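Local atomic coordinates of importin subunit beta-1 (Saccharomyces cerevisiae, PDB entry 5OWU), a protein that carries proteins into the nucleus as the beta subunit of the import receptor, joining importin alpha, which reads the classical nuclear localization signal of the cargo. Residues S16-Q19 with N20-L23; S44-V47 with L48-E51; Q356-A359 with Q360-N364; K402-R405 with T406-H410. All coordinates share one frame; numbering follows the deposited sequence.

All four contacts are local, made between residues a few positions apart where helices of the HEAT-repeat superhelix begin or end. Contacts 1 and 2 lie near the N-terminus, in HEAT 1 and HEAT 2, their centres about 22 Å apart: contact 1 opens helix 19-35, and contact 2 closes helix 37-48, the next one along the chain. Contacts 3 and 4 belong to HEAT 8 and HEAT 10, with centres about 15 Å apart. They touch directly, Asn364 OD1 lying 3.7 Å from Gln404 CG, so the turn just after helix 347-362 packs on the start of helix 402-418. Across the chain's centre, contacts 1 and 4 are separated by about 70 Å between centres.

Contact 1: residues S16-Q19 with N20-L23; sequences SPDQ and NIRL
Asp18 and Arg22 carry the polar side of this turn, where the chain passes from helix 3-15 into helix 19-35. Asp18 OD1 takes two weak bonds from the first turn of the new helix, one from Asn20 N at 2.8 Å with a bent N-H angle of 126°, the other from Ile21 N at 3.5 Å. Its carboxylate reaches them because CG stands opposite the backbone N (chi1 -174°) and folds back over the helix start. The Asn20 amide also lies near OD1, turned steeply against the carboxylate, but its angle is poor for a bond. The Arg22 chain bends about its CG-CD bond and returns toward the loop, where NH1 gives a hydrogen bond to Ser16 O at 2.8 Å, with that oxygen at the edge of the guanidinium and in its plane. One guanidinium face lies over Gln19 CA, and NH2 rests 3.6 Å from Gln19 CG. In the backbone, Arg22 N binds Asp18 O and Leu23 N binds Gln19 O. Ile21 makes van der Waals contacts: CB and CG2 each lie 3.5 Å from Ser16 OG, and its side chain crosses that of Asp18 at about a right angle, CG1 3.8 Å from Asp18 CG. Ser16 OG accepts from Asp18 N at 3.3 Å, forming an ST turn. That turn leads directly into an N-cap at Asp18, which starts the second helix of HEAT 1.

Contact 2: residues S44-V47 with L48-E51; sequences SSQV and LIDE
Ile49 folds its side chain back onto the last turn of helix 37-48, CG1 sitting 3.2 Å from Gln46 O. It places CG1 between its own backbone N and carbonyl carbon (chi1 62°), which turns that branch back to the Gln46 carbonyl. In one of the two Gln46 conformers the two side chains also run alongside each other in the same direction, Ile49 CD1 3.9 Å from Gln46 NE2. Asp50 CB touches the same turn, 3.5 Å from Val47 O, and Leu48 CB rests against Ser45 O. The backbone changes its pattern here as the first helix of HEAT 2 ends. Leu48 N still binds Ser44 O four residues back at 3.0 Å, whereas Asp50 N reaches only three residues back, to Val47 O at 2.9 Å, and approaches from well above the carbonyl plane. Between them, Ile49 N makes a weak bond to Gln46 O. Further out, in that same conformer, Asn99 ND2 of helix 90-104 is hydrogen-bonded to Gln46 OE1, and the Ile49 side chain also touches Asn99. Past the helix end, Asp50 OD2 pairs with Thr53 OG1, while the side chain of Val47 packs on Ala7 of helix 3-15 and on Ala61 of helix 55-67.

Contact 3: residues Q356-A359 with Q360-N364; sequences QLFA and QNCGN
The C-terminal turns of helix 347-362, which close HEAT 8, bring Phe358 and Cys362 together one turn apart. Cys362 SG lies obliquely to the Phe358 ring, 5.4 Å from its centroid and 62° off the ring normal, with Phe358 CD1 the nearest ring atom at 4.3 Å. It is a Cys sulfur-aromatic contact. The thiol stands opposite its own carbonyl carbon (chi1 -57°), a setting that also leaves SG 3.5 Å from Phe358 O. Both side chains face helix 317-332, where Phe358 packs on Val325 and Cys362 on Ile322, so the pair belongs to the packing between two helices of one HEAT repeat. Around the helix, Gln360 lays its extended chain back over the preceding turn: CG comes to 3.3 Å from Gln356 O, and its side chain crosses that of Leu357 obliquely, OE1 3.8 Å from Leu357 CD2. Its NE2 is hydrogen-bonded to Asp398 OD2, which helps set the turn of the amide. Asn361 directs its own amide to Glu297 of helix 280-306, while its CB touches Leu357 O. The backbone keeps the helical spacing to the last: Gln360 N to Gln356 O, Asn361 N to Leu357 O, then Cys362 N to Phe358 O at 2.8 Å and Gly363 N to Ala359 O at 2.9 Å. Gly363 itself takes a positive phi of 57°, favourable to glycine, and there the chain leaves the helix.

Contact 4: residues K402-R405 with T406-H410; sequences KVQR and TYYVH
Thr406 turns OG1 back beside its own backbone N (chi1 -60°), bringing the hydroxyl to Lys402 O, while Gln404 bends about its CB-CG bond (chi2 -75°) so that its amide runs along the Tyr408 side chain. Lys402 O is thus gripped twice, by Thr406 OG1 at 2.7 Å and by Thr406 N at 2.9 Å, the two donors arriving from opposite faces of the carbonyl plane. The Thr406 hydroxyl also lies alongside the aliphatic start of Lys402. On another side of the helix, Gln404 OE1 comes 3.6 Å from Tyr408 CE2, with amide and ring planes 32° apart. A water bridges the two side chains: it donates to Gln404 OE1 at 2.6 Å and is hydrogen-bonded to Tyr408 OH at 2.7 Å, lying at the edge of the ring, in its plane. Over one face of the Tyr408 ring sits Tyr407 CD2. Tyr408 also packs on Leu371 of helix 367-377, and the Arg405 guanidinium bonds back to Met397 O and Asp401 O. Val409 rests its CG2 on Arg405 O at 3.3 Å. With Tyr407 N bound to Val403 O, Tyr408 N to Gln404 O and Val409 N to Arg405 O, the i+4 to i pattern marks the first turns of an alpha helix, here the opening helix of HEAT 10.

Contact 1: residues S16-Q19 with N20-L23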
loop_
_atom_site.group_PDB
_atom_site.type_symbol
_atom_site.label_atom_id
_atom_site.label_comp_id
_atom_site.label_asym_id
_atom_site.label_seq_id
_atom_site.Cartn_x
_atom_site.Cartn_y
_atom_site.Cartn_z
ATOM N N SER A 16 32.314 21.656 2.904
ATOM C CA SER A 16 33.156 22.451 2.020
ATOM C C SER A 16 32.282 23.215 1.031
ATOM O O SER A 16 31.376 22.625 0.435
ATOM C CB SER A 16 34.141 21.575 1.257
ATOM O OG SER A 16 34.971 22.372 0.430
ATOM N N PRO A 17 32.515 24.517 0.826
ATOM C CA PRO A 17 31.772 25.233 -0.228
ATOM C C PRO A 17 32.075 24.713 -1.617
ATOM O O PRO A 17 31.316 24.992 -2.555
ATOM C CB PRO A 17 32.239 26.689 -0.074
ATOM C CG PRO A 17 32.951 26.759 1.233
ATOM C CD PRO A 17 33.481 25.394 1.510
ATOM N N ASP A 18 33.163 23.972 -1.772
ATOM C CA ASP A 18 33.638 23.507 -3.066
ATOM C C ASP A 18 33.098 22.100 -3.286
ATOM O O ASP A 18 33.561 21.143 -2.656
ATOM C CB ASP A 18 35.163 23.544 -3.102
ATOM C CG ASP A 18 35.728 23.204 -4.461
ATOM O OD1 ASP A 18 35.043 22.502 -5.233
ATOM O OD2 ASP A 18 36.862 23.640 -4.752
ATOM N N GLN A 19 32.108 21.978 -4.173
ATOM C CA GLN A 19 31.514 20.678 -4.458
ATOM C C GLN A 19 32.567 19.652 -4.867
ATOM O O GLN A 19 32.449 18.466 -4.529
ATOM C CB GLN A 19 30.461 20.834 -5.555
ATOM C CG GLN A 19 29.476 19.685 -5.643
ATOM C CD GLN A 19 28.393 19.932 -6.676
ATOM O OE1 GLN A 19 28.388 20.963 -7.354
ATOM N NE2 GLN A 19 27.465 18.989 -6.799
ATOM N N ASN A 20 33.608 20.090 -5.582
ATOM C CA ASN A 20 34.698 19.188 -5.948
ATOM C C ASN A 20 35.326 18.573 -4.708
ATOM O O ASN A 20 35.553 17.361 -4.648
ATOM C CB ASN A 20 35.771 19.929 -6.746
ATOM C CG ASN A 20 35.198 20.811 -7.822
ATOM O OD1 ASN A 20 34.200 20.469 -8.460
ATOM N ND2 ASN A 20 35.823 21.971 -8.025
ATOM N N ILE A 21 35.635 19.409 -3.713
ATOM C CA ILE A 21 36.249 18.920 -2.485
ATOM C C ILE A 21 35.293 17.995 -1.738
ATOM O O ILE A 21 35.720 17.006 -1.130
ATOM C CB ILE A 21 36.708 20.109 -1.620
ATOM C CG1 ILE A 21 37.868 20.833 -2.314
ATOM C CG2 ILE A 21 37.123 19.647 -0.212
ATOM C CD1 ILE A 21 38.391 22.060 -1.579
ATOM N N ARG A 22 33.990 18.286 -1.775
ATOM C CA ARG A 22 33.025 17.405 -1.123
ATOM C C ARG A 22 33.054 16.016 -1.742
ATOM O O ARG A 22 33.072 15.003 -1.030
ATOM C CB ARG A 22 31.612 17.986 -1.210
ATOM C CG ARG A 22 31.412 19.275 -0.434
ATOM C CD ARG A 22 29.970 19.444 0.043
ATOM N NE ARG A 22 28.999 19.563 -1.047
ATOM C CZ ARG A 22 28.715 20.699 -1.685
ATOM N NH1 ARG A 22 29.341 21.821 -1.359
ATOM N NH2 ARG A 22 27.808 20.719 -2.656
ATOM N N LEU A 23 33.049 15.947 -3.077
ATOM C CA LEU A 23 33.020 14.644 -3.735
ATOM C C LEU A 23 34.349 13.914 -3.573
ATOM O O LEU A 23 34.370 12.700 -3.351
ATOM C CB LEU A 23 32.667 14.809 -5.212
ATOM C CG LEU A 23 32.527 13.516 -6.018
ATOM C CD1 LEU A 23 31.342 12.686 -5.535
ATOM C CD2 LEU A 23 32.400 13.838 -7.501
#

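Contact 2: residues S44-V47 with L48-E51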
loop_
_atom_site.group_PDB
_atom_site.type_symbol
_atom_site.label_atom_id
_atom_site.label_comp_id
_atom_site.label_asym_id
_atom_site.label_seq_id
_atom_site.Cartn_x
_atom_site.Cartn_y
_atom_site.Cartn_z
ATOM N N SER A 44 36.237 6.215 12.590
ATOM C CA SER A 44 34.886 6.755 12.705
ATOM C C SER A 44 34.470 6.850 14.167
ATOM O O SER A 44 33.972 7.888 14.628
ATOM C CB SER A 44 33.900 5.877 11.929
ATOM O OG SER A 44 34.154 5.915 10.532
ATOM N N SER A 45 34.691 5.768 14.920
ATOM C CA SER A 45 34.329 5.777 16.328
ATOM C C SER A 45 35.151 6.793 17.114
ATOM O O SER A 45 34.643 7.376 18.078
ATOM C CB SER A 45 34.484 4.374 16.915
ATOM O OG SER A 45 35.808 4.139 17.372
ATOM N N GLN A 46 36.405 7.045 16.710
ATOM C CA GLN A 46 37.215 8.020 17.437
ATOM C C GLN A 46 36.751 9.444 17.149
ATOM O O GLN A 46 36.754 10.295 18.045
ATOM C CB GLN A 46 38.698 7.856 17.091
ATOM C CG GLN A 46 39.381 6.634 17.728
ATOM C CD GLN A 46 39.503 6.692 19.258
ATOM O OE1 GLN A 46 39.489 5.652 19.924
ATOM N NE2 GLN A 46 39.647 7.898 19.816
ATOM N N VAL A 47 36.338 9.726 15.914
ATOM C CA VAL A 47 35.841 11.063 15.606
ATOM C C VAL A 47 34.519 11.309 16.319
ATOM O O VAL A 47 34.268 12.410 16.825
ATOM C CB VAL A 47 35.719 11.254 14.083
ATOM C CG1 VAL A 47 35.027 12.581 13.750
ATOM C CG2 VAL A 47 37.102 11.204 13.434
ATOM N N LEU A 48 33.664 10.285 16.400
ATOM C CA LEU A 48 32.410 10.436 17.138
ATOM C C LEU A 48 32.629 11.086 18.503
ATOM O O LEU A 48 31.838 11.935 18.921
ATOM C CB LEU A 48 31.730 9.079 17.298
ATOM C CG LEU A 48 30.459 9.023 18.148
ATOM C CD1 LEU A 48 29.412 10.027 17.674
ATOM C CD2 LEU A 48 29.904 7.616 18.116
ATOM N N ILE A 49 33.703 10.715 19.203
ATOM C CA ILE A 49 33.947 11.207 20.556
ATOM C C ILE A 49 34.934 12.372 20.586
ATOM O O ILE A 49 35.327 12.806 21.672
ATOM C CB ILE A 49 34.438 10.078 21.481
ATOM C CG1 ILE A 49 35.770 9.505 20.974
ATOM C CG2 ILE A 49 33.379 8.983 21.599
ATOM C CD1 ILE A 49 36.476 8.623 21.969
ATOM N N ASP A 50 35.351 12.883 19.429
ATOM C CA ASP A 50 36.392 13.914 19.372
ATOM C C ASP A 50 35.742 15.287 19.505
ATOM O O ASP A 50 35.148 15.805 18.556
ATOM C CB ASP A 50 37.188 13.792 18.079
ATOM C CG ASP A 50 38.242 14.881 17.931
ATOM O OD1 ASP A 50 38.802 15.319 18.957
ATOM O OD2 ASP A 50 38.503 15.300 16.786
ATOM N N GLU A 51 35.865 15.891 20.689
ATOM C CA GLU A 51 35.258 17.197 20.926
ATOM C C GLU A 51 35.855 18.282 20.035
ATOM O O GLU A 51 35.190 19.290 19.777
ATOM C CB GLU A 51 35.411 17.584 22.398
ATOM C CG GLU A 51 34.506 16.786 23.345
ATOM C CD GLU A 51 35.263 16.112 24.484
ATOM O OE1 GLU A 51 36.480 15.862 24.335
ATOM O OE2 GLU A 51 34.632 15.827 25.527
#

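Contact 3: residues Q356-A359 with Q360-N364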
loop_
_atom_site.group_PDB
_atom_site.type_symbol
_atom_site.label_atom_id
_atom_site.label_comp_id
_atom_site.label_asym_id
_atom_site.label_seq_id
_atom_site.Cartn_x
_atom_site.Cartn_y
_atom_site.Cartn_z
ATOM N N GLN A 356 -17.526 2.799 10.153
ATOM C CA GLN A 356 -17.609 1.916 8.991
ATOM C C GLN A 356 -16.988 0.556 9.283
ATOM O O GLN A 356 -17.498 -0.478 8.823
ATOM C CB GLN A 356 -16.946 2.576 7.786
ATOM C CG GLN A 356 -17.618 3.885 7.412
ATOM C CD GLN A 356 -16.936 4.592 6.258
ATOM O OE1 GLN A 356 -16.305 3.958 5.411
ATOM N NE2 GLN A 356 -17.059 5.919 6.221
ATOM N N LEU A 357 -15.888 0.526 10.043
ATOM C CA LEU A 357 -15.319 -0.760 10.445
ATOM C C LEU A 357 -16.294 -1.559 11.307
ATOM O O LEU A 357 -16.434 -2.781 11.144
ATOM C CB LEU A 357 -14.004 -0.539 11.195
ATOM C CG LEU A 357 -12.839 -0.013 10.351
ATOM C CD1 LEU A 357 -11.659 0.364 11.233
ATOM C CD2 LEU A 357 -12.415 -1.043 9.319
ATOM N N PHE A 358 -16.958 -0.897 12.252
ATOM C CA PHE A 358 -17.964 -1.583 13.057
ATOM C C PHE A 358 -19.042 -2.190 12.172
ATOM O O PHE A 358 -19.448 -3.338 12.372
ATOM C CB PHE A 358 -18.584 -0.618 14.067
ATOM C CG PHE A 358 -17.984 -0.713 15.441
ATOM C CD1 PHE A 358 -18.469 -1.641 16.358
ATOM C CD2 PHE A 358 -16.937 0.115 15.815
ATOM C CE1 PHE A 358 -17.924 -1.742 17.624
ATOM C CE2 PHE A 358 -16.382 0.023 17.084
ATOM C CZ PHE A 358 -16.877 -0.907 17.990
ATOM N N ALA A 359 -19.519 -1.430 11.182
ATOM C CA ALA A 359 -20.599 -1.932 10.337
ATOM C C ALA A 359 -20.145 -3.121 9.500
ATOM O O ALA A 359 -20.899 -4.087 9.333
ATOM C CB ALA A 359 -21.126 -0.818 9.435
ATOM N N GLN A 360 -18.928 -3.065 8.953
ATOM C CA GLN A 360 -18.414 -4.194 8.180
ATOM C C GLN A 360 -18.220 -5.420 9.063
ATOM O O GLN A 360 -18.489 -6.550 8.642
ATOM C CB GLN A 360 -17.093 -3.807 7.504
ATOM C CG GLN A 360 -17.249 -2.762 6.417
ATOM C CD GLN A 360 -15.925 -2.184 5.957
ATOM O OE1 GLN A 360 -15.036 -1.913 6.765
ATOM N NE2 GLN A 360 -15.789 -1.989 4.651
ATOM N N ASN A 361 -17.761 -5.213 10.293
ATOM C CA ASN A 361 -17.440 -6.323 11.179
ATOM C C ASN A 361 -18.688 -6.938 11.798
ATOM O O ASN A 361 -18.716 -8.147 12.054
ATOM C CB ASN A 361 -16.491 -5.828 12.271
ATOM C CG ASN A 361 -16.018 -6.930 13.195
ATOM O OD1 ASN A 361 -16.051 -8.109 12.856
ATOM N ND2 ASN A 361 -15.554 -6.537 14.375
ATOM N N CYS A 362 -19.730 -6.138 12.016
ATOM C CA CYS A 362 -20.847 -6.526 12.868
ATOM C C CYS A 362 -22.199 -6.513 12.168
ATOM O O CYS A 362 -23.201 -6.878 12.793
ATOM C CB CYS A 362 -20.910 -5.601 14.093
ATOM S SG CYS A 362 -19.381 -5.596 15.052
ATOM N N GLY A 363 -22.269 -6.080 10.915
ATOM C CA GLY A 363 -23.496 -6.230 10.150
ATOM C C GLY A 363 -24.697 -5.588 10.820
ATOM O O GLY A 363 -24.635 -4.457 11.317
ATOM N N ASN A 364 -25.812 -6.327 10.834
ATOM C CA ASN A 364 -27.081 -5.796 11.328
ATOM C C ASN A 364 -26.994 -5.272 12.759
ATOM O O ASN A 364 -27.827 -4.454 13.157
ATOM C CB ASN A 364 -28.167 -6.878 11.254
ATOM C CG ASN A 364 -28.534 -7.249 9.831
ATOM O OD1 ASN A 364 -28.163 -6.561 8.880
ATOM N ND2 ASN A 364 -29.276 -8.346 9.677
#

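Contact 4: residues K402-R405 with T406-H410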
loop_
_atom_site.group_PDB
_atom_site.type_symbol
_atom_site.label_atom_id
_atom_site.label_comp_id
_atom_site.label_asym_id
_atom_site.label_seq_id
_atom_site.Cartn_x
_atom_site.Cartn_y
_atom_site.Cartn_z
ATOM N N LYS A 402 -29.085 -7.250 2.961
ATOM C CA LYS A 402 -29.800 -6.530 1.911
ATOM C C LYS A 402 -31.193 -6.105 2.369
ATOM O O LYS A 402 -31.651 -5.008 2.038
ATOM C CB LYS A 402 -29.887 -7.408 0.663
ATOM C CG LYS A 402 -30.507 -6.742 -0.549
ATOM C CD LYS A 402 -30.432 -7.650 -1.776
ATOM C CE LYS A 402 -31.037 -6.979 -3.005
ATOM N NZ LYS A 402 -30.802 -7.752 -4.264
ATOM N N VAL A 403 -31.882 -6.961 3.118
ATOM C CA VAL A 403 -33.245 -6.656 3.558
ATOM C C VAL A 403 -33.262 -5.378 4.390
ATOM O O VAL A 403 -34.027 -4.446 4.115
ATOM C CB VAL A 403 -33.832 -7.854 4.328
ATOM C CG1 VAL A 403 -35.113 -7.479 5.058
ATOM C CG2 VAL A 403 -34.120 -8.984 3.361
ATOM N N GLN A 404 -32.396 -5.310 5.406
ATOM C CA GLN A 404 -32.354 -4.145 6.289
ATOM C C GLN A 404 -31.957 -2.885 5.524
ATOM O O GLN A 404 -32.627 -1.845 5.613
ATOM C CB GLN A 404 -31.369 -4.400 7.431
ATOM C CG GLN A 404 -31.674 -5.644 8.277
ATOM C CD GLN A 404 -32.850 -5.445 9.225
ATOM O OE1 GLN A 404 -33.146 -4.324 9.646
ATOM N NE2 GLN A 404 -33.521 -6.541 9.573
ATOM N N ARG A 405 -30.850 -2.954 4.785
ATOM C CA ARG A 405 -30.388 -1.786 4.045
ATOM C C ARG A 405 -31.470 -1.280 3.100
ATOM O O ARG A 405 -31.788 -0.092 3.085
ATOM C CB ARG A 405 -29.106 -2.121 3.279
ATOM C CG ARG A 405 -27.838 -2.014 4.115
ATOM C CD ARG A 405 -26.603 -2.448 3.330
ATOM N NE ARG A 405 -26.751 -3.799 2.802
ATOM C CZ ARG A 405 -25.908 -4.370 1.954
ATOM N NH1 ARG A 405 -24.844 -3.707 1.527
ATOM N NH2 ARG A 405 -26.134 -5.609 1.533
ATOM N N THR A 406 -32.056 -2.176 2.308
ATOM C CA THR A 406 -33.088 -1.768 1.359
ATOM C C THR A 406 -34.251 -1.095 2.072
ATOM O O THR A 406 -34.773 -0.069 1.604
ATOM C CB THR A 406 -33.575 -2.987 0.569
ATOM O OG1 THR A 406 -32.473 -3.559 -0.145
ATOM C CG2 THR A 406 -34.673 -2.600 -0.418
ATOM N N TYR A 407 -34.671 -1.661 3.209
ATOM C CA TYR A 407 -35.776 -1.074 3.958
ATOM C C TYR A 407 -35.439 0.345 4.399
ATOM O O TYR A 407 -36.221 1.285 4.176
ATOM C CB TYR A 407 -36.125 -1.949 5.166
ATOM C CG TYR A 407 -37.268 -1.379 5.964
ATOM C CD1 TYR A 407 -38.589 -1.594 5.575
ATOM C CD2 TYR A 407 -37.035 -0.598 7.090
ATOM C CE1 TYR A 407 -39.646 -1.059 6.297
ATOM C CE2 TYR A 407 -38.088 -0.056 7.816
ATOM C CZ TYR A 407 -39.391 -0.291 7.417
ATOM O OH TYR A 407 -40.447 0.248 8.138
ATOM N N TYR A 408 -34.268 0.535 5.012
ATOM C CA TYR A 408 -33.976 1.850 5.577
ATOM C C TYR A 408 -33.523 2.868 4.537
ATOM O O TYR A 408 -33.714 4.071 4.741
ATOM C CB TYR A 408 -32.953 1.707 6.705
ATOM C CG TYR A 408 -33.608 1.068 7.909
ATOM C CD1 TYR A 408 -34.619 1.730 8.598
ATOM C CD2 TYR A 408 -33.261 -0.209 8.323
ATOM C CE1 TYR A 408 -35.245 1.147 9.683
ATOM C CE2 TYR A 408 -33.886 -0.804 9.406
ATOM C CZ TYR A 408 -34.875 -0.121 10.082
ATOM O OH TYR A 408 -35.503 -0.701 11.162
ATOM N N VAL A 409 -32.968 2.424 3.415
ATOM C CA VAL A 409 -32.738 3.343 2.306
ATOM C C VAL A 409 -34.067 3.841 1.767
ATOM O O VAL A 409 -34.262 5.043 1.563
ATOM C CB VAL A 409 -31.899 2.664 1.209
ATOM C CG1 VAL A 409 -31.977 3.450 -0.101
ATOM C CG2 VAL A 409 -30.454 2.527 1.667
ATOM N N HIS A 410 -35.005 2.924 1.528
ATOM C CA HIS A 410 -36.330 3.354 1.098
ATOM C C HIS A 410 -36.920 4.369 2.074
ATOM O O HIS A 410 -37.478 5.390 1.659
ATOM C CB HIS A 410 -37.261 2.147 0.960
ATOM C CG HIS A 410 -38.584 2.482 0.346
ATOM N ND1 HIS A 410 -39.644 2.971 1.079
ATOM C CD2 HIS A 410 -39.014 2.414 -0.936
ATOM C CE1 HIS A 410 -40.672 3.183 0.276
ATOM N NE2 HIS A 410 -40.316 2.851 -0.952
HETATM O O HOH W 1 -34.319 -3.087 11.668
#